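Local coordinates for protein beta-1,4-mannanase (Cellulomonas fimi, PDB 2BVY) that probably hydrolyses internal beta-1,4-mannosidic linkages in mannans, through the family 26 catalytic domain of a larger modular enzyme, at residues W69-I74 / D149-L154. Sequence-based numbering, arbitrary orientation.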
# COMPACT_ATOMS: atom_id res chain seq x y z
N TRP A 69 4.18 6.54 7.44
CA TRP A 69 4.88 7.63 6.77
C TRP A 69 4.37 7.77 5.35
O TRP A 69 3.50 7.03 4.91
CB TRP A 69 6.39 7.36 6.75
CG TRP A 69 6.95 6.93 8.08
CD1 TRP A 69 7.28 5.66 8.46
CD2 TRP A 69 7.24 7.78 9.20
NE1 TRP A 69 7.77 5.67 9.75
CE2 TRP A 69 7.75 6.95 10.22
CE3 TRP A 69 7.11 9.15 9.43
CZ2 TRP A 69 8.15 7.46 11.47
CZ3 TRP A 69 7.51 9.66 10.68
CH2 TRP A 69 8.02 8.81 11.68
N ASP A 70 4.94 8.72 4.61
CA ASP A 70 4.51 8.94 3.24
C ASP A 70 5.61 9.52 2.35
O ASP A 70 6.38 10.36 2.80
CB ASP A 70 3.30 9.88 3.24
CG ASP A 70 2.50 9.79 1.97
OD1 ASP A 70 2.93 10.38 0.94
OD2 ASP A 70 1.45 9.12 1.98
N THR A 71 5.67 9.09 1.10
CA THR A 71 6.69 9.59 0.18
C THR A 71 6.60 11.11 -0.02
O THR A 71 7.45 11.70 -0.69
CB THR A 71 6.61 8.90 -1.21
OG1 THR A 71 5.28 8.99 -1.73
CG2 THR A 71 7.00 7.44 -1.08
N LEU A 72 5.58 11.74 0.56
CA LEU A 72 5.47 13.20 0.47
C LEU A 72 6.68 13.77 1.23
O LEU A 72 7.07 14.91 1.02
CB LEU A 72 4.17 13.70 1.11
CG LEU A 72 2.87 13.66 0.30
CD1 LEU A 72 1.70 14.05 1.19
CD2 LEU A 72 2.98 14.62 -0.88
N ILE A 73 7.25 12.96 2.12
CA ILE A 73 8.43 13.36 2.90
C ILE A 73 9.59 13.55 1.92
O ILE A 73 10.28 14.57 1.94
CB ILE A 73 8.82 12.27 3.91
CG1 ILE A 73 7.74 12.14 4.99
CG2 ILE A 73 10.18 12.60 4.53
CD1 ILE A 73 7.98 10.99 5.97
N ILE A 74 9.79 12.56 1.06
CA ILE A 74 10.84 12.61 0.05
C ILE A 74 10.67 13.86 -0.81
O ILE A 74 11.63 14.59 -1.05
CB ILE A 74 10.79 11.35 -0.84
CG1 ILE A 74 10.98 10.10 0.04
CG2 ILE A 74 11.85 11.42 -1.93
CD1 ILE A 74 10.90 8.79 -0.71
N ASP A 149 12.82 5.11 -7.82
CA ASP A 149 14.24 4.95 -7.50
C ASP A 149 14.51 5.58 -6.13
O ASP A 149 15.24 5.01 -5.32
CB ASP A 149 15.13 5.61 -8.56
CG ASP A 149 15.35 4.71 -9.78
OD1 ASP A 149 15.33 3.47 -9.61
OD2 ASP A 149 15.55 5.23 -10.89
N ASP A 150 13.93 6.75 -5.88
CA ASP A 150 14.10 7.41 -4.60
C ASP A 150 13.53 6.54 -3.47
O ASP A 150 14.09 6.50 -2.38
CB ASP A 150 13.43 8.78 -4.59
CG ASP A 150 14.27 9.85 -5.27
OD1 ASP A 150 15.46 9.57 -5.53
OD2 ASP A 150 13.75 10.95 -5.54
N ILE A 151 12.42 5.85 -3.74
CA ILE A 151 11.81 4.97 -2.75
C ILE A 151 12.73 3.78 -2.51
O ILE A 151 12.85 3.28 -1.38
CB ILE A 151 10.43 4.46 -3.24
CG1 ILE A 151 9.45 5.64 -3.31
CG2 ILE A 151 9.91 3.34 -2.32
CD1 ILE A 151 8.06 5.27 -3.79
N ALA A 152 13.39 3.31 -3.57
CA ALA A 152 14.33 2.20 -3.45
C ALA A 152 15.49 2.69 -2.56
O ALA A 152 16.00 1.94 -1.73
CB ALA A 152 14.83 1.78 -4.83
N GLU A 153 15.89 3.94 -2.75
CA GLU A 153 16.95 4.54 -1.95
C GLU A 153 16.51 4.54 -0.48
O GLU A 153 17.27 4.15 0.41
CB GLU A 153 17.22 5.99 -2.38
CG GLU A 153 18.07 6.14 -3.63
CD GLU A 153 19.47 5.59 -3.45
OE1 GLU A 153 20.08 5.85 -2.39
OE2 GLU A 153 19.97 4.90 -4.36
N LEU A 154 15.27 4.96 -0.23
CA LEU A 154 14.73 5.00 1.12
C LEU A 154 14.76 3.61 1.74
O LEU A 154 15.12 3.44 2.89
CB LEU A 154 13.29 5.52 1.12
CG LEU A 154 12.58 5.47 2.48
CD1 LEU A 154 13.26 6.41 3.46
CD2 LEU A 154 11.12 5.86 2.30
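Ile74 reaches across to helix 141-157 with both of its branches, and its course can be followed outward from CB. The bond from CA to CB is directed at the helix. There the chain forks: CG2, anti to the backbone N because chi1 is -60°, comes 4.1 Å from Asp150 CB, the two side chains crossing at a slant. The other branch is extended (chi2 178°), which carries its terminal methyl CD1 farther along the helix. That methyl lies 4.3 Å from Ile151 CG1 and 4.2 Å from Leu154 CD2, so Ile74 meets successive turns of the helix. A second apolar point is tighter: Thr71 CG2 sits 3.6 Å from Ile151 CD1. Thr71 OG1 is engaged separately, by a hydrogen bond with Tyr147 OH, one turn before Ile151 in the same helix. No hydrogen bond links segments 69-74 and 149-154 directly, and the 191 Å² they bury comes from side-chain packing. Thr71 sits in a type I turn from Asp70 to Ile73, closed by Ile73 N to Asp70 O at 2.8 Å, and Ile74 follows directly on it. Phe94 of helix 87-104 touches both Ile74 and Leu154, adding a third element. Here the turn at the C-terminal end of strand 66-70 meets outer-layer helix 141-157, which precedes strand 168-171, in the (beta/alpha)8 TIM barrel of clan GH-A.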